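Local structure of alpha-acetolactate decarboxylase (Bacillus subtilis subsp. subtilis str. 168, 5XNE) at residues M10-D19 and Q129-A139; N165-H173 and F225-E233. The protein catalyses the decarboxylation of (2S)-2-acetolactate to (R)-acetoin, a step toward (R,R)-butane-2,3-diol, using a histidine-bound zinc ion. All coordinates share one frame; numbering follows the deposited sequence.

Contact 1. Residues M10-D19 and Q129-A139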
loop_
_atom_site.group_PDB
_atom_site.type_symbol
_atom_site.label_atom_id
_atom_site.label_comp_id
_atom_site.label_asym_id
_atom_site.label_seq_id
_atom_site.Cartn_x
_atom_site.Cartn_y
_atom_site.Cartn_z
ATOM N N MET B 10 -3.247 -4.785 -8.102
ATOM C CA MET B 10 -3.106 -4.852 -9.543
ATOM C C MET B 10 -2.208 -6.019 -9.935
ATOM O O MET B 10 -2.443 -6.669 -10.951
ATOM C CB MET B 10 -2.541 -3.535 -10.100
ATOM C CG MET B 10 -2.443 -3.506 -11.604
ATOM S SD MET B 10 -4.079 -3.568 -12.364
ATOM C CE MET B 10 -3.642 -3.706 -14.093
ATOM N N THR B 11 -1.204 -6.307 -9.120
ATOM C CA THR B 11 -0.325 -7.417 -9.479
ATOM C C THR B 11 -1.037 -8.774 -9.401
ATOM O O THR B 11 -0.660 -9.702 -10.129
ATOM C CB THR B 11 0.921 -7.448 -8.619
ATOM O OG1 THR B 11 0.552 -7.527 -7.240
ATOM C CG2 THR B 11 1.776 -6.190 -8.882
ATOM N N SER B 12 -2.062 -8.905 -8.558
ATOM C CA SER B 12 -2.854 -10.143 -8.560
ATOM C C SER B 12 -3.659 -10.258 -9.848
ATOM O O SER B 12 -3.772 -11.353 -10.437
ATOM C CB SER B 12 -3.767 -10.220 -7.323
ATOM O OG SER B 12 -4.486 -11.459 -7.270
ATOM N N LEU B 13 -4.207 -9.134 -10.309
ATOM C CA LEU B 13 -4.888 -9.112 -11.588
ATOM C C LEU B 13 -3.926 -9.488 -12.730
ATOM O O LEU B 13 -4.278 -10.281 -13.610
ATOM C CB LEU B 13 -5.516 -7.732 -11.829
ATOM C CG LEU B 13 -6.817 -7.657 -12.617
ATOM C CD1 LEU B 13 -7.970 -8.401 -11.936
ATOM C CD2 LEU B 13 -7.172 -6.197 -12.890
ATOM N N LEU B 14 -2.703 -8.957 -12.697
ATOM C CA LEU B 14 -1.704 -9.287 -13.711
ATOM C C LEU B 14 -1.485 -10.792 -13.798
ATOM O O LEU B 14 -1.318 -11.332 -14.892
ATOM C CB LEU B 14 -0.374 -8.596 -13.414
ATOM C CG LEU B 14 -0.248 -7.091 -13.626
ATOM C CD1 LEU B 14 1.186 -6.659 -13.306
ATOM C CD2 LEU B 14 -0.641 -6.696 -15.048
ATOM N N ASP B 15 -1.513 -11.457 -12.643
ATOM C CA ASP B 15 -1.255 -12.897 -12.560
ATOM C C ASP B 15 -2.471 -13.741 -12.969
ATOM O O ASP B 15 -2.436 -14.969 -12.898
ATOM C CB ASP B 15 -0.817 -13.274 -11.142
ATOM C CG ASP B 15 -0.267 -14.699 -11.054
ATOM O OD1 ASP B 15 0.554 -15.071 -11.918
ATOM O OD2 ASP B 15 -0.669 -15.446 -10.139
ATOM N N GLY B 16 -3.551 -13.089 -13.388
ATOM C CA GLY B 16 -4.702 -13.812 -13.897
ATOM C C GLY B 16 -5.684 -14.243 -12.828
ATOM O O GLY B 16 -6.516 -15.124 -13.046
ATOM N N VAL B 17 -5.602 -13.620 -11.661
ATOM C CA VAL B 17 -6.571 -13.881 -10.612
ATOM C C VAL B 17 -7.755 -12.966 -10.878
ATOM O O VAL B 17 -7.782 -11.817 -10.441
ATOM C CB VAL B 17 -5.981 -13.644 -9.219
ATOM C CG1 VAL B 17 -7.029 -13.825 -8.139
ATOM C CG2 VAL B 17 -4.809 -14.599 -8.988
ATOM N N TYR B 18 -8.724 -13.470 -11.623
ATOM C CA TYR B 18 -9.850 -12.630 -12.032
ATOM C C TYR B 18 -11.095 -12.829 -11.187
ATOM O O TYR B 18 -12.097 -12.156 -11.408
ATOM C CB TYR B 18 -10.194 -12.879 -13.502
ATOM C CG TYR B 18 -9.045 -12.623 -14.444
ATOM C CD1 TYR B 18 -8.139 -11.591 -14.210
ATOM C CD2 TYR B 18 -8.844 -13.425 -15.562
ATOM C CE1 TYR B 18 -7.070 -11.355 -15.077
ATOM C CE2 TYR B 18 -7.784 -13.200 -16.427
ATOM C CZ TYR B 18 -6.898 -12.173 -16.181
ATOM O OH TYR B 18 -5.845 -11.953 -17.034
ATOM N N ASP B 19 -11.041 -13.738 -10.223
ATOM C CA ASP B 19 -12.196 -14.005 -9.370
ATOM C C ASP B 19 -11.900 -13.553 -7.946
ATOM O O ASP B 19 -11.052 -14.142 -7.281
ATOM C CB ASP B 19 -12.551 -15.499 -9.381
ATOM C CG ASP B 19 -13.133 -15.972 -10.711
ATOM O OD1 ASP B 19 -13.158 -15.205 -11.696
ATOM O OD2 ASP B 19 -13.561 -17.137 -10.757
ATOM N N GLN B 129 -13.641 -13.653 -19.263
ATOM C CA GLN B 129 -12.623 -14.662 -19.508
ATOM C C GLN B 129 -13.112 -16.034 -19.091
ATOM O O GLN B 129 -13.899 -16.156 -18.160
ATOM C CB GLN B 129 -11.342 -14.326 -18.732
ATOM C CG GLN B 129 -10.773 -12.945 -19.040
ATOM C CD GLN B 129 -10.149 -12.885 -20.420
ATOM O OE1 GLN B 129 -9.249 -13.667 -20.742
ATOM N NE2 GLN B 129 -10.625 -11.956 -21.249
ATOM N N GLU B 130 -12.628 -17.070 -19.770
ATOM C CA GLU B 130 -12.961 -18.439 -19.397
ATOM C C GLU B 130 -11.780 -19.142 -18.754
ATOM O O GLU B 130 -10.636 -18.981 -19.183
ATOM C CB GLU B 130 -13.428 -19.232 -20.617
ATOM C CG GLU B 130 -14.642 -18.660 -21.310
ATOM C CD GLU B 130 -15.397 -19.712 -22.109
ATOM O OE1 GLU B 130 -14.846 -20.205 -23.122
ATOM O OE2 GLU B 130 -16.545 -20.038 -21.727
ATOM N N LYS B 131 -12.049 -19.930 -17.715
ATOM C CA LYS B 131 -10.982 -20.693 -17.074
ATOM C C LYS B 131 -10.481 -21.793 -18.022
ATOM O O LYS B 131 -11.250 -22.305 -18.829
ATOM C CB LYS B 131 -11.473 -21.290 -15.748
ATOM C CG LYS B 131 -11.667 -20.226 -14.648
ATOM C CD LYS B 131 -12.647 -20.678 -13.588
ATOM C CE LYS B 131 -12.605 -19.751 -12.390
ATOM N NZ LYS B 131 -11.345 -19.947 -11.610
ATOM N N PRO B 132 -9.185 -22.132 -17.947
ATOM C CA PRO B 132 -8.177 -21.538 -17.067
ATOM C C PRO B 132 -7.767 -20.160 -17.552
ATOM O O PRO B 132 -7.581 -19.941 -18.748
ATOM C CB PRO B 132 -7.008 -22.519 -17.155
ATOM C CG PRO B 132 -7.140 -23.109 -18.508
ATOM C CD PRO B 132 -8.607 -23.196 -18.793
ATOM N N TYR B 133 -7.644 -19.241 -16.610
ATOM C CA TYR B 133 -7.319 -17.862 -16.936
ATOM C C TYR B 133 -5.882 -17.720 -17.434
ATOM O O TYR B 133 -4.987 -18.466 -17.021
ATOM C CB TYR B 133 -7.537 -16.975 -15.708
ATOM C CG TYR B 133 -8.977 -16.833 -15.267
ATOM C CD1 TYR B 133 -10.026 -16.864 -16.181
ATOM C CD2 TYR B 133 -9.290 -16.664 -13.919
ATOM C CE1 TYR B 133 -11.345 -16.720 -15.774
ATOM C CE2 TYR B 133 -10.602 -16.523 -13.499
ATOM C CZ TYR B 133 -11.627 -16.540 -14.422
ATOM O OH TYR B 133 -12.927 -16.381 -13.994
ATOM N N VAL B 134 -5.675 -16.757 -18.325
ATOM C CA VAL B 134 -4.342 -16.366 -18.768
ATOM C C VAL B 134 -3.922 -15.061 -18.085
ATOM O O VAL B 134 -4.775 -14.341 -17.551
ATOM C CB VAL B 134 -4.296 -16.214 -20.302
ATOM C CG1 VAL B 134 -4.761 -17.513 -20.955
ATOM C CG2 VAL B 134 -5.156 -15.042 -20.772
ATOM N N PRO B 135 -2.612 -14.750 -18.080
ATOM C CA PRO B 135 -2.176 -13.488 -17.468
ATOM C C PRO B 135 -2.788 -12.288 -18.181
ATOM O O PRO B 135 -3.169 -12.384 -19.359
ATOM C CB PRO B 135 -0.655 -13.511 -17.640
ATOM C CG PRO B 135 -0.316 -14.959 -17.786
ATOM C CD PRO B 135 -1.467 -15.557 -18.534
ATOM N N MET B 136 -2.883 -11.165 -17.479
ATOM C CA MET B 136 -3.607 -10.023 -18.026
ATOM C C MET B 136 -2.978 -9.455 -19.293
ATOM O O MET B 136 -3.697 -8.959 -20.152
ATOM C CB MET B 136 -3.737 -8.917 -16.982
ATOM C CG MET B 136 -4.780 -7.894 -17.372
ATOM S SD MET B 136 -5.071 -6.698 -16.062
ATOM C CE MET B 136 -6.198 -5.570 -16.909
ATOM N N VAL B 137 -1.655 -9.537 -19.412
ATOM C CA VAL B 137 -0.982 -9.058 -20.622
ATOM C C VAL B 137 -1.504 -9.802 -21.850
ATOM O O VAL B 137 -1.667 -9.214 -22.923
ATOM C CB VAL B 137 0.549 -9.206 -20.512
ATOM C CG1 VAL B 137 1.210 -9.100 -21.889
ATOM C CG2 VAL B 137 1.107 -8.144 -19.580
ATOM N N GLU B 138 -1.815 -11.085 -21.682
ATOM C CA GLU B 138 -2.396 -11.866 -22.771
ATOM C C GLU B 138 -3.878 -11.581 -22.930
ATOM O O GLU B 138 -4.388 -11.501 -24.049
ATOM C CB GLU B 138 -2.180 -13.367 -22.539
ATOM C CG GLU B 138 -0.720 -13.760 -22.395
ATOM C CD GLU B 138 0.146 -13.273 -23.551
ATOM O OE1 GLU B 138 -0.348 -13.232 -24.703
ATOM O OE2 GLU B 138 1.326 -12.932 -23.303
ATOM N N ALA B 139 -4.573 -11.430 -21.806
ATOM C CA ALA B 139 -6.017 -11.270 -21.827
ATOM C C ALA B 139 -6.460 -9.974 -22.518
ATOM O O ALA B 139 -7.537 -9.931 -23.116
ATOM C CB ALA B 139 -6.577 -11.325 -20.401
HETATM O O HOH W 1 0.023 -10.137 -17.074
#

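Contact 2. Residues N165-H173 and F225-E233. With ZN (zinc ion), chain D.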
loop_
_atom_site.group_PDB
_atom_site.type_symbol
_atom_site.label_atom_id
_atom_site.label_comp_id
_atom_site.label_asym_id
_atom_site.label_seq_id
_atom_site.Cartn_x
_atom_site.Cartn_y
_atom_site.Cartn_z
ATOM N N ASN B 165 2.340 1.841 -6.629
ATOM C CA ASN B 165 2.257 1.138 -7.908
ATOM C C ASN B 165 2.364 -0.369 -7.692
ATOM O O ASN B 165 3.227 -0.827 -6.954
ATOM C CB ASN B 165 3.345 1.601 -8.872
ATOM C CG ASN B 165 3.005 1.295 -10.332
ATOM O OD1 ASN B 165 1.843 1.375 -10.759
ATOM N ND2 ASN B 165 4.022 0.930 -11.103
ATOM N N GLY B 166 1.488 -1.131 -8.336
ATOM C CA GLY B 166 1.416 -2.555 -8.064
ATOM C C GLY B 166 0.291 -2.928 -7.112
ATOM O O GLY B 166 -0.359 -3.955 -7.320
ATOM N N ILE B 167 0.052 -2.129 -6.072
ATOM C CA ILE B 167 -1.212 -2.240 -5.359
ATOM C C ILE B 167 -2.307 -1.656 -6.245
ATOM O O ILE B 167 -3.260 -2.349 -6.617
ATOM C CB ILE B 167 -1.183 -1.535 -4.003
ATOM C CG1 ILE B 167 -0.252 -2.298 -3.056
ATOM C CG2 ILE B 167 -2.597 -1.452 -3.426
ATOM C CD1 ILE B 167 0.043 -1.546 -1.766
ATOM N N ALA B 168 -2.158 -0.389 -6.600
ATOM C CA ALA B 168 -3.031 0.232 -7.589
ATOM C C ALA B 168 -2.192 0.615 -8.806
ATOM O O ALA B 168 -1.074 0.118 -8.981
ATOM C CB ALA B 168 -3.736 1.436 -6.997
ATOM N N VAL B 169 -2.724 1.483 -9.656
ATOM C CA VAL B 169 -1.997 1.923 -10.829
ATOM C C VAL B 169 -1.451 3.329 -10.600
ATOM O O VAL B 169 -2.219 4.278 -10.486
ATOM C CB VAL B 169 -2.891 1.911 -12.087
ATOM C CG1 VAL B 169 -2.117 2.453 -13.283
ATOM C CG2 VAL B 169 -3.405 0.499 -12.355
ATOM N N SER B 170 -0.130 3.446 -10.493
ATOM C CA SER B 170 0.527 4.733 -10.276
ATOM C C SER B 170 0.118 5.757 -11.336
ATOM O O SER B 170 -0.019 5.420 -12.518
ATOM C CB SER B 170 2.054 4.556 -10.294
ATOM O OG SER B 170 2.705 5.796 -10.147
ATOM N N GLY B 171 -0.054 7.003 -10.911
ATOM C CA GLY B 171 -0.466 8.059 -11.820
ATOM C C GLY B 171 -1.975 8.087 -11.994
ATOM O O GLY B 171 -2.719 7.737 -11.072
ATOM N N TYR B 172 -2.430 8.527 -13.166
ATOM C CA TYR B 172 -3.859 8.602 -13.440
ATOM C C TYR B 172 -4.412 7.261 -13.866
ATOM O O TYR B 172 -3.847 6.583 -14.730
ATOM C CB TYR B 172 -4.162 9.627 -14.539
ATOM C CG TYR B 172 -3.878 11.060 -14.163
ATOM C CD1 TYR B 172 -4.844 11.836 -13.528
ATOM C CD2 TYR B 172 -2.653 11.647 -14.461
ATOM C CE1 TYR B 172 -4.587 13.157 -13.191
ATOM C CE2 TYR B 172 -2.385 12.963 -14.125
ATOM C CZ TYR B 172 -3.356 13.711 -13.494
ATOM O OH TYR B 172 -3.089 15.020 -13.167
ATOM N N HIS B 173 -5.535 6.888 -13.268
ATOM C CA HIS B 173 -6.277 5.722 -13.704
ATOM C C HIS B 173 -7.735 6.163 -13.815
ATOM O O HIS B 173 -8.373 6.456 -12.813
ATOM C CB HIS B 173 -6.093 4.565 -12.713
ATOM C CG HIS B 173 -6.812 3.308 -13.100
ATOM N ND1 HIS B 173 -6.840 2.200 -12.288
ATOM C CD2 HIS B 173 -7.518 2.987 -14.209
ATOM C CE1 HIS B 173 -7.530 1.238 -12.882
ATOM N NE2 HIS B 173 -7.963 1.695 -14.044
ATOM N N PHE B 225 6.629 -6.027 -12.986
ATOM C CA PHE B 225 5.230 -5.640 -12.844
ATOM C C PHE B 225 4.954 -4.223 -13.351
ATOM O O PHE B 225 3.907 -3.978 -13.962
ATOM C CB PHE B 225 4.775 -5.777 -11.382
ATOM C CG PHE B 225 5.246 -4.667 -10.476
ATOM C CD1 PHE B 225 6.461 -4.765 -9.812
ATOM C CD2 PHE B 225 4.469 -3.531 -10.278
ATOM C CE1 PHE B 225 6.897 -3.756 -8.972
ATOM C CE2 PHE B 225 4.902 -2.513 -9.443
ATOM C CZ PHE B 225 6.113 -2.623 -8.786
ATOM N N ALA B 226 5.889 -3.298 -13.137
ATOM C CA ALA B 226 5.634 -1.908 -13.506
ATOM C C ALA B 226 5.462 -1.767 -15.018
ATOM O O ALA B 226 4.551 -1.078 -15.473
ATOM C CB ALA B 226 6.746 -0.998 -12.996
ATOM N N LYS B 227 6.301 -2.437 -15.803
ATOM C CA LYS B 227 6.116 -2.373 -17.248
ATOM C C LYS B 227 4.857 -3.125 -17.675
ATOM O O LYS B 227 4.211 -2.760 -18.655
ATOM C CB LYS B 227 7.335 -2.928 -17.995
ATOM C CG LYS B 227 7.208 -4.404 -18.380
ATOM C CD LYS B 227 8.522 -4.985 -18.898
ATOM C CE LYS B 227 9.601 -4.942 -17.839
ATOM N NZ LYS B 227 10.882 -5.638 -18.198
ATOM N N ASP B 228 4.505 -4.177 -16.942
ATOM C CA ASP B 228 3.346 -4.964 -17.321
ATOM C C ASP B 228 2.084 -4.140 -17.080
ATOM O O ASP B 228 1.134 -4.208 -17.857
ATOM C CB ASP B 228 3.310 -6.288 -16.556
ATOM C CG ASP B 228 4.332 -7.294 -17.081
ATOM O OD1 ASP B 228 4.969 -7.019 -18.119
ATOM O OD2 ASP B 228 4.485 -8.367 -16.466
ATOM N N ILE B 229 2.098 -3.340 -16.022
ATOM C CA ILE B 229 0.988 -2.423 -15.764
ATOM C C ILE B 229 0.915 -1.357 -16.865
ATOM O O ILE B 229 -0.170 -1.040 -17.356
ATOM C CB ILE B 229 1.113 -1.765 -14.368
ATOM C CG1 ILE B 229 0.804 -2.796 -13.282
ATOM C CG2 ILE B 229 0.162 -0.565 -14.236
ATOM C CD1 ILE B 229 0.995 -2.296 -11.860
ATOM N N GLU B 230 2.065 -0.821 -17.273
ATOM C CA GLU B 230 2.101 0.112 -18.399
ATOM C C GLU B 230 1.433 -0.480 -19.632
ATOM O O GLU B 230 0.657 0.184 -20.316
ATOM C CB GLU B 230 3.535 0.499 -18.750
ATOM C CG GLU B 230 4.172 1.512 -17.821
ATOM C CD GLU B 230 5.346 2.214 -18.479
ATOM O OE1 GLU B 230 5.518 2.046 -19.707
ATOM O OE2 GLU B 230 6.093 2.925 -17.774
ATOM N N THR B 231 1.739 -1.744 -19.897
ATOM C CA THR B 231 1.227 -2.444 -21.061
ATOM C C THR B 231 -0.288 -2.639 -21.021
ATOM O O THR B 231 -0.978 -2.374 -22.007
ATOM C CB THR B 231 1.901 -3.820 -21.209
ATOM O OG1 THR B 231 3.280 -3.636 -21.556
ATOM C CG2 THR B 231 1.205 -4.654 -22.281
ATOM N N THR B 232 -0.804 -3.107 -19.889
ATOM C CA THR B 232 -2.222 -3.428 -19.798
ATOM C C THR B 232 -3.070 -2.164 -19.683
ATOM O O THR B 232 -4.202 -2.120 -20.174
ATOM C CB THR B 232 -2.529 -4.366 -18.595
ATOM O OG1 THR B 232 -2.227 -3.706 -17.365
ATOM C CG2 THR B 232 -1.699 -5.656 -18.684
ATOM N N GLU B 233 -2.524 -1.123 -19.066
ATOM C CA GLU B 233 -3.348 0.035 -18.726
ATOM C C GLU B 233 -3.325 1.115 -19.791
ATOM O O GLU B 233 -4.153 2.030 -19.770
ATOM C CB GLU B 233 -2.905 0.620 -17.391
ATOM C CG GLU B 233 -3.034 -0.366 -16.241
ATOM C CD GLU B 233 -4.419 -0.977 -16.152
ATOM O OE1 GLU B 233 -5.295 -0.356 -15.513
ATOM O OE2 GLU B 233 -4.633 -2.077 -16.717
HETATM ZN ZN ZN D . -9.195 0.407 -15.418
HETATM O O HOH W 2 3.675 1.160 -14.099
HETATM O O HOH W 3 -7.619 -1.286 -15.273
HETATM O O HOH W 4 -9.761 -0.933 -13.722
HETATM O O HOH W 5 -9.983 -1.463 -16.489
#

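Contact 1. Residues M10-D19 and Q129-A139
Leu14 O is gripped twice. Met136 N donates to it over 3.0 Å, nearly straight at 167°. Water 1 also donates to this oxygen and accepts from Val137 N, so it bridges the end of helix 10-14 to the first turn of helix 136-139. Gly16, with positive phi, ends helix 10-14 in a Schellman motif and lies against Pro135, the N-cap of helix 136-139.

After this turn Tyr18 and Tyr133 lie alongside each other and point opposite ways. Their ring planes are inclined by 51°. Tyr18 CD2 sits over one face of the Tyr133 ring, 3.4 Å from Tyr133 CG, and Tyr18 CB makes a CH-pi contact with the same ring. Lys131 CG lies over the opposite face. Tyr18 OH reaches Val134 O in a weak hydrogen bond.

Tyr133 OH donates to Asp19 OD1 over 2.6 Å, on the syn side of the carboxylate. The same hydroxyl is hydrogen-bonded to Lys40 NZ. Lys131 NZ makes a long salt bridge to Asp19 OD2.

Met136 forms the apolar end. With CG anti to the backbone N (chi1 -165°) and an extended chain, it carries SD to Leu13 CD2, 3.8 Å away, and to Met10 CE.

The contact thus joins a buried methionine-leucine cluster to a partly exposed polar end. Lys131, at long range, and the Tyr133 hydroxyl, itself bonded to Lys40 NZ, may together stabilise the negative charge of Asp19, while the doubly held Leu14 carbonyl couples the two short helices.

Contact 2. Residues N165-H173 and F225-E233
Glu233 OE1 lies over one face of the His173 ring, 3.7 Å from His173 NE2. The carboxylate and imidazole planes are almost perpendicular, at 89°. This is the zinc site of the alpha-acetolactate decarboxylase family, where the end of helix 225-232 meets the start of strand 171-178. His173 NE2 binds the zinc ion at 2.3 Å, and His175 and His186 complete the protein ligands. Three waters also bind the metal. One of them, water 3, donates to Glu233 OE1 over 2.5 Å, which makes Glu233 a second-shell residue. Its other oxygen, OE2, accepts from Thr232 OG1 on the anti side, so the carboxylate is held at both ends. Glu233 CG packs on Val169 CG2.

No direct hydrogen bond crosses between the two segments; packing and water do the joining. Val169 and Ile229 run alongside in opposite senses, with Val169 CG1 3.9 Å from Ile229 CG2. Ile229 CD1 reaches the backbone of Gly166. Phe225 CE2 lies 3.4 Å from Asn165 O and also touches Gly166 CA.

The Asn165 side chain swings out trans to its main-chain nitrogen (chi1 -159°), which carries the amide toward the helix. Its OD1 accepts from Ser170 N at 166°, a bond that ties the loop before the strand to itself and fixes the amide. The other end of that amide closes the water bridge: Asn165 ND2 donates to water 2 over 3.0 Å, and water 2 donates to Ala226 O over 2.8 Å.

In the fold
From the N terminus, the chain passes strand 3-7 and enters helix 10-14. Contact 1 closes a long, strand-rich loop when residues 129-139 return to this helix and the turn after it. The chain then runs through strands 145-149 and 151-160 to residues 165-173. Contact 2 closes a second, shorter loop when helix 225-232 comes back over them. The two loops follow in series, neither nested nor crossed. Helix 10-14 joins the contacts: Met10 N and Thr11 N probably bond to Ile167 O and Gly166 O, and Met10 also packs on Glu233. Together they bring three helices beside the zinc-bearing strands.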